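Local coordinates for aminopeptidase N family protein (Idiomarina loihiensis L2TR, PDB 4FGM) that probably acts as a zinc-dependent aminopeptidase of the M61 family, removing residues from the amino end of peptides, at residues A[9-14]-A[131-136]. Numbering follows the deposited sequence.
Sequences IDLHGH and PEAPLW
The CA atoms of Ile9 and Pro131 lie 6.9 Å apart and those of Leu11 and Glu132 7.2 Å apart, where strand 2-10 gives way to a turn, and no backbone-to-backbone hydrogen bond joins the two segments. The polar link is made by Glu132, whose side chain comes from the direction opposite to that of Leu11. Its CG lies anti to the carbonyl carbon (chi1 -53°) and the chain runs extended beyond it, which carries the carboxylate to the turn. There Leu11 N donates to Glu132 OE2 over 3.1 Å; the N-H...O angle of 170° is nearly straight, and Leu11 N meets this oxygen on the syn side, tilted 34° from the plane of the carboxylate. Ile9 O is also close to Glu132 OE2 (3.0 Å), but both are acceptors and no bond forms. A water donates to Glu132 OE1 at 2.6 Å and to Asp10 OD1, and accepts from His12 N. Asp10 OD1 is also 4.5 Å from Glu132 OE2, so the like charges probably repel unless the water screens them. The apolar part of the contact is made by Leu11 CD2, which packs against Glu132 CB at 3.4 Å and also touches Ala133 CB, which sits over the centre of one face of the Trp136 ring. Asp10 OD1 also accepts from Gly13 N at 2.8 Å, an Asx motif at the strand end, here tied to the loop between strands 123-127 and 137-140 in the M61 N-terminal domain, away from the zinc site.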
loop_
_atom_site.group_PDB
_atom_site.type_symbol
_atom_site.label_atom_id
_atom_site.label_comp_id
_atom_site.label_asym_id
_atom_site.label_seq_id
_atom_site.Cartn_x
_atom_site.Cartn_y
_atom_site.Cartn_z
ATOM N N ILE A 9 20.016 -11.608 17.840
ATOM C CA ILE A 9 21.136 -11.596 18.771
ATOM C C ILE A 9 21.507 -10.309 19.495
ATOM O O ILE A 9 21.955 -10.353 20.640
ATOM C CB ILE A 9 22.420 -12.149 18.072
ATOM C CG1 ILE A 9 23.422 -12.629 19.121
ATOM C CG2 ILE A 9 23.050 -11.077 17.184
ATOM C CD1 ILE A 9 22.980 -13.891 19.844
ATOM N N ASP A 10 21.336 -9.166 18.842
ATOM C CA ASP A 10 21.711 -7.900 19.453
ATOM C C ASP A 10 20.594 -6.870 19.349
ATOM O O ASP A 10 20.464 -6.174 18.338
ATOM C CB ASP A 10 22.978 -7.367 18.779
ATOM C CG ASP A 10 23.630 -6.235 19.565
ATOM O OD1 ASP A 10 22.914 -5.567 20.349
ATOM O OD2 ASP A 10 24.848 -6.009 19.387
ATOM N N LEU A 11 19.801 -6.765 20.407
ATOM C CA LEU A 11 18.684 -5.833 20.446
ATOM C C LEU A 11 19.072 -4.356 20.372
ATOM O O LEU A 11 18.460 -3.589 19.625
ATOM C CB LEU A 11 17.850 -6.108 21.696
ATOM C CG LEU A 11 16.674 -7.080 21.536
ATOM C CD1 LEU A 11 16.936 -8.099 20.453
ATOM C CD2 LEU A 11 16.406 -7.750 22.863
ATOM N N HIS A 12 20.084 -3.952 21.132
ATOM C CA HIS A 12 20.507 -2.556 21.116
ATOM C C HIS A 12 21.249 -2.194 19.832
ATOM O O HIS A 12 21.223 -1.034 19.399
ATOM C CB HIS A 12 21.381 -2.246 22.334
ATOM C CG HIS A 12 20.642 -2.312 23.633
ATOM N ND1 HIS A 12 21.234 -2.017 24.844
ATOM C CD2 HIS A 12 19.359 -2.644 23.914
ATOM C CE1 HIS A 12 20.348 -2.167 25.811
ATOM N NE2 HIS A 12 19.201 -2.547 25.274
ATOM N N GLY A 13 21.909 -3.186 19.230
ATOM C CA GLY A 13 22.626 -2.955 17.991
ATOM C C GLY A 13 21.758 -3.183 16.752
ATOM O O GLY A 13 22.192 -2.931 15.625
ATOM N N HIS A 14 20.530 -3.660 16.952
ATOM C CA HIS A 14 19.611 -3.917 15.842
ATOM C C HIS A 14 20.222 -4.926 14.862
ATOM O O HIS A 14 20.226 -4.714 13.652
ATOM C CB HIS A 14 19.301 -2.611 15.096
ATOM C CG HIS A 14 19.132 -1.428 15.998
ATOM N ND1 HIS A 14 18.251 -1.418 17.057
ATOM C CD2 HIS A 14 19.762 -0.231 16.018
ATOM C CE1 HIS A 14 18.347 -0.263 17.694
ATOM N NE2 HIS A 14 19.256 0.473 17.085
ATOM N N PRO A 131 18.344 -13.954 23.366
ATOM C CA PRO A 131 18.790 -14.083 24.757
ATOM C C PRO A 131 18.339 -12.921 25.633
ATOM O O PRO A 131 18.050 -13.096 26.819
ATOM C CB PRO A 131 20.310 -14.146 24.624
ATOM C CG PRO A 131 20.493 -14.831 23.316
ATOM C CD PRO A 131 19.472 -14.133 22.438
ATOM N N GLU A 132 18.267 -11.734 25.042
ATOM C CA GLU A 132 17.883 -10.537 25.781
ATOM C C GLU A 132 16.383 -10.361 25.943
ATOM O O GLU A 132 15.949 -9.456 26.658
ATOM C CB GLU A 132 18.453 -9.299 25.094
ATOM C CG GLU A 132 19.952 -9.368 24.840
ATOM C CD GLU A 132 20.428 -8.306 23.856
ATOM O OE1 GLU A 132 20.574 -7.131 24.252
ATOM O OE2 GLU A 132 20.646 -8.649 22.675
ATOM N N ALA A 133 15.595 -11.219 25.290
ATOM C CA ALA A 133 14.135 -11.124 25.358
ATOM C C ALA A 133 13.476 -12.471 25.123
ATOM O O ALA A 133 12.664 -12.627 24.208
ATOM C CB ALA A 133 13.626 -10.113 24.323
ATOM N N PRO A 134 13.794 -13.461 25.965
ATOM C CA PRO A 134 13.207 -14.794 25.802
ATOM C C PRO A 134 11.691 -14.902 25.972
ATOM O O PRO A 134 11.082 -15.813 25.420
ATOM C CB PRO A 134 13.991 -15.638 26.812
ATOM C CG PRO A 134 14.315 -14.656 27.887
ATOM C CD PRO A 134 14.702 -13.415 27.127
ATOM N N LEU A 135 11.075 -13.986 26.718
ATOM C CA LEU A 135 9.620 -14.045 26.911
ATOM C C LEU A 135 8.790 -13.535 25.726
ATOM O O LEU A 135 7.563 -13.652 25.728
ATOM C CB LEU A 135 9.199 -13.286 28.179
ATOM C CG LEU A 135 9.391 -13.957 29.549
ATOM C CD1 LEU A 135 9.053 -15.438 29.436
ATOM C CD2 LEU A 135 10.814 -13.787 30.035
ATOM N N TRP A 136 9.453 -12.975 24.716
ATOM C CA TRP A 136 8.762 -12.468 23.533
ATOM C C TRP A 136 7.930 -13.527 22.822
ATOM O O TRP A 136 8.243 -14.717 22.875
ATOM C CB TRP A 136 9.767 -11.899 22.539
ATOM C CG TRP A 136 10.134 -10.469 22.781
ATOM C CD1 TRP A 136 9.748 -9.686 23.830
ATOM C CD2 TRP A 136 10.972 -9.651 21.955
ATOM N NE1 TRP A 136 10.292 -8.433 23.710
ATOM C CE2 TRP A 136 11.044 -8.380 22.566
ATOM C CE3 TRP A 136 11.662 -9.866 20.753
ATOM C CZ2 TRP A 136 11.789 -7.328 22.025
ATOM C CZ3 TRP A 136 12.403 -8.816 20.208
ATOM C CH2 TRP A 136 12.454 -7.560 20.846
HETATM O O HOH W 1 21.823 -5.370 22.884
#